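PDB 3QVO: NmrA family protein from Shigella flexneri 2a, which is of unknown function but, as a Rossmann-fold member of the NmrA family, probably binds NAD(P). Local coordinates for residues L168-Y181 / F190-I204. Sequence-based numbering, arbitrary orientation.
Sequences LRPAWLTDEDIIDY and FKGTIVSRKSVAALI
Leu168 meets helix 197-209 with both branches: CD1 lies 3.6 Å from Ile204 CG1, while CD2 touches Leu203 CD2. Next along, Pro170 rests CB against both Val195 CG1 and Val200 CG2, and Leu173 brings CD2 to the same two methyls. Val195 turns its other methyl, CG2, to Tyr181 CB. CG of Tyr181 sits between its backbone N and carbonyl carbon (chi1 72°), which lays the ring over one turn of the helix, CD2 at 3.7 Å from Ser199 CB and OH beside Leu203 CD1.

The backbones join in a short parallel ladder, Trp172 opposite Ile194 through Thr174 opposite Ser196, in which Val195 N donates to Trp172 O and Thr174 N to Val195 O. Strand 194-196 thus extends the Rossmann-type sheet beside strand 164-174 and runs straight into helix 197-209. Arg197 N, in the first turn of that helix, donates to Thr174 O at 3.0 Å.

Ser196 is the N-cap: OG accepts from Ser199 N and donates to Ile178 O at 2.7 Å, tying the 175-181 loop to the helix start. Ser199 OG, in turn, takes a nearly straight bond from Asp180 N (3.0 Å, 172°). Water 2 links Ser196 N to Asp180 O, and water 1 joins Lys198 N to Glu176 O.

At the polar edge, the extended Arg197 chain lays one face of its guanidinium against Leu173 CB, which sits over the middle of the group, 3.8 Å from Arg197 CZ, and NH2 forms a salt bridge with Asp175 OD1, though its hydrogen bond is weak. Lys198, bent at chi3 (-85°), brings NZ to Asp177 OD1 in a second salt bridge, modelled at 2.5 Å, too short for its exact geometry to be trusted.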
# COMPACT_ATOMS: atom_id res chain seq x y z
N LEU A 168 -0.40 6.20 -2.73
CA LEU A 168 -0.87 6.77 -1.50
C LEU A 168 0.34 7.24 -0.76
O LEU A 168 1.29 6.46 -0.56
CB LEU A 168 -1.62 5.75 -0.63
CG LEU A 168 -2.93 5.15 -1.13
CD1 LEU A 168 -3.56 4.28 -0.03
CD2 LEU A 168 -3.88 6.26 -1.56
N ARG A 169 0.27 8.50 -0.35
CA ARG A 169 1.39 9.22 0.27
C ARG A 169 0.98 9.77 1.60
O ARG A 169 0.41 10.84 1.65
CB ARG A 169 1.82 10.40 -0.62
CG ARG A 169 2.73 9.98 -1.72
CD ARG A 169 2.94 11.03 -2.76
NE ARG A 169 1.75 11.77 -3.18
CZ ARG A 169 1.42 12.99 -2.77
NH1 ARG A 169 2.15 13.61 -1.86
NH2 ARG A 169 0.34 13.58 -3.26
N PRO A 170 1.25 9.03 2.68
CA PRO A 170 0.86 9.44 4.02
C PRO A 170 1.85 10.30 4.75
O PRO A 170 3.06 10.09 4.66
CB PRO A 170 0.71 8.11 4.77
CG PRO A 170 1.51 7.14 4.00
CD PRO A 170 1.50 7.59 2.59
N ALA A 171 1.27 11.22 5.52
CA ALA A 171 1.97 12.07 6.43
C ALA A 171 2.56 11.18 7.49
O ALA A 171 2.46 9.95 7.39
CB ALA A 171 1.01 13.11 7.01
N TRP A 172 3.19 11.79 8.49
CA TRP A 172 3.86 11.07 9.58
C TRP A 172 2.87 10.13 10.27
O TRP A 172 1.82 10.56 10.73
CB TRP A 172 4.49 12.06 10.58
CG TRP A 172 5.61 11.50 11.47
CD1 TRP A 172 6.91 11.28 11.09
CD2 TRP A 172 5.54 11.16 12.88
NE1 TRP A 172 7.64 10.81 12.17
CE2 TRP A 172 6.83 10.72 13.27
CE3 TRP A 172 4.51 11.17 13.83
CZ2 TRP A 172 7.11 10.29 14.58
CZ3 TRP A 172 4.80 10.74 15.14
CH2 TRP A 172 6.09 10.31 15.49
N LEU A 173 3.22 8.86 10.36
CA LEU A 173 2.31 7.86 10.86
C LEU A 173 2.25 7.83 12.37
O LEU A 173 3.28 7.74 13.02
CB LEU A 173 2.70 6.49 10.31
CG LEU A 173 2.45 6.34 8.81
CD1 LEU A 173 3.10 5.09 8.30
CD2 LEU A 173 0.96 6.33 8.50
N THR A 174 1.04 7.94 12.93
CA THR A 174 0.80 7.60 14.33
C THR A 174 0.01 6.29 14.47
O THR A 174 -0.57 5.74 13.49
CB THR A 174 -0.02 8.67 15.06
OG1 THR A 174 -1.38 8.56 14.66
CG2 THR A 174 0.51 10.06 14.77
N ASP A 175 0.00 5.80 15.72
CA ASP A 175 -0.74 4.62 16.10
C ASP A 175 -2.01 4.98 16.88
O ASP A 175 -2.59 4.15 17.58
CB ASP A 175 0.17 3.66 16.90
CG ASP A 175 1.09 2.84 16.00
OD1 ASP A 175 0.60 2.29 14.96
OD2 ASP A 175 2.30 2.73 16.32
N GLU A 176 -2.46 6.23 16.73
CA GLU A 176 -3.73 6.67 17.32
C GLU A 176 -4.92 5.80 16.83
O GLU A 176 -5.05 5.54 15.65
CB GLU A 176 -3.97 8.15 16.99
CG GLU A 176 -5.30 8.73 17.53
CD GLU A 176 -5.19 10.16 18.05
OE1 GLU A 176 -4.12 10.82 17.86
OE2 GLU A 176 -6.18 10.62 18.69
N ASP A 177 -5.80 5.41 17.75
CA ASP A 177 -6.99 4.61 17.43
C ASP A 177 -8.11 5.49 16.87
O ASP A 177 -9.14 5.64 17.49
CB ASP A 177 -7.48 3.85 18.69
CG ASP A 177 -8.64 2.89 18.39
OD1 ASP A 177 -8.81 2.45 17.24
OD2 ASP A 177 -9.39 2.56 19.34
N ILE A 178 -7.90 6.06 15.69
CA ILE A 178 -8.91 6.90 15.05
C ILE A 178 -8.85 6.81 13.53
O ILE A 178 -7.83 6.45 12.96
CB ILE A 178 -8.72 8.38 15.46
CG1 ILE A 178 -10.04 9.15 15.37
CG2 ILE A 178 -7.63 9.04 14.62
CD1 ILE A 178 -10.32 10.11 16.56
N ILE A 179 -9.97 7.13 12.89
CA ILE A 179 -10.03 7.23 11.45
C ILE A 179 -10.44 8.66 11.17
O ILE A 179 -11.59 9.02 11.35
CB ILE A 179 -11.05 6.27 10.84
CG1 ILE A 179 -10.58 4.82 11.01
CG2 ILE A 179 -11.26 6.61 9.37
CD1 ILE A 179 -11.70 3.74 10.73
N ASP A 180 -9.48 9.48 10.76
CA ASP A 180 -9.72 10.93 10.58
C ASP A 180 -8.72 11.46 9.54
O ASP A 180 -7.53 11.62 9.82
CB ASP A 180 -9.59 11.66 11.93
CG ASP A 180 -10.03 13.12 11.86
OD1 ASP A 180 -10.62 13.52 10.84
OD2 ASP A 180 -9.80 13.88 12.84
N TYR A 181 -9.20 11.70 8.33
CA TYR A 181 -8.29 12.05 7.26
C TYR A 181 -8.94 12.85 6.15
O TYR A 181 -10.17 13.00 6.09
CB TYR A 181 -7.61 10.81 6.70
CG TYR A 181 -8.49 9.89 5.89
CD1 TYR A 181 -8.75 10.13 4.54
CD2 TYR A 181 -9.05 8.75 6.46
CE1 TYR A 181 -9.56 9.29 3.81
CE2 TYR A 181 -9.86 7.90 5.73
CZ TYR A 181 -10.11 8.17 4.40
OH TYR A 181 -10.91 7.30 3.69
N PHE A 190 1.01 18.77 1.33
CA PHE A 190 0.30 18.18 2.44
C PHE A 190 -0.40 19.29 3.27
O PHE A 190 0.27 20.19 3.70
CB PHE A 190 1.30 17.48 3.36
CG PHE A 190 1.74 16.14 2.89
CD1 PHE A 190 0.89 15.05 2.99
CD2 PHE A 190 2.99 15.94 2.36
CE1 PHE A 190 1.29 13.79 2.58
CE2 PHE A 190 3.40 14.68 1.92
CZ PHE A 190 2.54 13.61 2.04
N LYS A 191 -1.71 19.20 3.49
CA LYS A 191 -2.45 20.07 4.42
C LYS A 191 -2.28 19.69 5.89
O LYS A 191 -2.90 20.31 6.77
CB LYS A 191 -3.96 20.05 4.14
CG LYS A 191 -4.33 20.48 2.73
CD LYS A 191 -5.85 20.55 2.55
CE LYS A 191 -6.21 20.57 1.05
NZ LYS A 191 -7.32 21.51 0.74
N GLY A 192 -1.45 18.70 6.18
CA GLY A 192 -1.21 18.38 7.57
C GLY A 192 0.03 17.58 7.84
O GLY A 192 0.65 17.07 6.95
N THR A 193 0.35 17.45 9.10
CA THR A 193 1.60 16.89 9.56
C THR A 193 1.60 15.39 9.81
O THR A 193 2.63 14.76 9.67
CB THR A 193 1.94 17.62 10.87
OG1 THR A 193 2.64 18.84 10.54
CG2 THR A 193 2.76 16.76 11.82
N ILE A 194 0.46 14.84 10.25
CA ILE A 194 0.37 13.46 10.73
C ILE A 194 -0.88 12.76 10.20
O ILE A 194 -1.82 13.40 9.72
CB ILE A 194 0.35 13.39 12.27
CG1 ILE A 194 -0.98 13.96 12.83
CG2 ILE A 194 1.56 14.13 12.90
CD1 ILE A 194 -0.97 14.22 14.33
N VAL A 195 -0.90 11.43 10.29
CA VAL A 195 -2.11 10.66 10.03
C VAL A 195 -1.99 9.31 10.68
O VAL A 195 -0.90 8.74 10.76
CB VAL A 195 -2.39 10.53 8.52
CG1 VAL A 195 -1.39 9.61 7.84
CG2 VAL A 195 -3.79 10.08 8.29
N SER A 196 -3.09 8.81 11.21
CA SER A 196 -3.12 7.51 11.82
C SER A 196 -3.00 6.42 10.75
O SER A 196 -3.51 6.52 9.63
CB SER A 196 -4.42 7.31 12.63
OG SER A 196 -5.55 7.12 11.78
N ARG A 197 -2.29 5.37 11.11
CA ARG A 197 -2.24 4.17 10.30
C ARG A 197 -3.65 3.63 10.05
O ARG A 197 -3.97 3.17 8.97
CB ARG A 197 -1.41 3.12 11.02
CG ARG A 197 0.06 3.43 11.06
CD ARG A 197 0.89 2.20 11.41
NE ARG A 197 2.32 2.50 11.35
CZ ARG A 197 2.99 3.21 12.25
NH1 ARG A 197 4.28 3.43 12.09
NH2 ARG A 197 2.37 3.73 13.29
N LYS A 198 -4.49 3.68 11.07
CA LYS A 198 -5.86 3.19 10.92
C LYS A 198 -6.58 3.98 9.85
O LYS A 198 -7.35 3.41 9.06
CB LYS A 198 -6.57 3.27 12.26
CG LYS A 198 -7.76 2.38 12.44
CD LYS A 198 -8.08 2.18 13.96
CE LYS A 198 -7.22 1.02 14.57
NZ LYS A 198 -7.39 0.80 16.03
N SER A 199 -6.28 5.28 9.75
CA SER A 199 -6.87 6.10 8.72
C SER A 199 -6.46 5.60 7.35
O SER A 199 -7.29 5.42 6.44
CB SER A 199 -6.44 7.56 8.85
OG SER A 199 -6.91 8.16 10.07
N VAL A 200 -5.17 5.34 7.19
CA VAL A 200 -4.66 4.94 5.90
C VAL A 200 -5.21 3.57 5.54
O VAL A 200 -5.57 3.33 4.40
CB VAL A 200 -3.14 4.96 5.87
CG1 VAL A 200 -2.63 4.56 4.47
CG2 VAL A 200 -2.63 6.34 6.25
N ALA A 201 -5.32 2.69 6.52
CA ALA A 201 -5.93 1.38 6.29
C ALA A 201 -7.38 1.51 5.85
O ALA A 201 -7.83 0.79 4.95
CB ALA A 201 -5.84 0.49 7.52
N ALA A 202 -8.11 2.42 6.47
CA ALA A 202 -9.51 2.66 6.09
C ALA A 202 -9.61 3.06 4.63
O ALA A 202 -10.48 2.61 3.93
CB ALA A 202 -10.11 3.72 6.97
N LEU A 203 -8.72 3.92 4.16
CA LEU A 203 -8.74 4.30 2.75
C LEU A 203 -8.47 3.08 1.86
O LEU A 203 -9.16 2.85 0.91
CB LEU A 203 -7.69 5.39 2.45
CG LEU A 203 -7.70 5.95 1.01
CD1 LEU A 203 -9.08 6.50 0.48
CD2 LEU A 203 -6.63 7.04 0.88
N ILE A 204 -7.42 2.34 2.19
CA ILE A 204 -7.02 1.20 1.41
C ILE A 204 -8.23 0.27 1.28
O ILE A 204 -8.60 -0.09 0.17
CB ILE A 204 -5.77 0.52 2.00
CG1 ILE A 204 -4.56 1.46 1.89
CG2 ILE A 204 -5.43 -0.80 1.28
CD1 ILE A 204 -3.42 1.08 2.79
O HOH W 1 -3.57 3.87 14.07
O HOH W 2 -5.47 10.12 11.72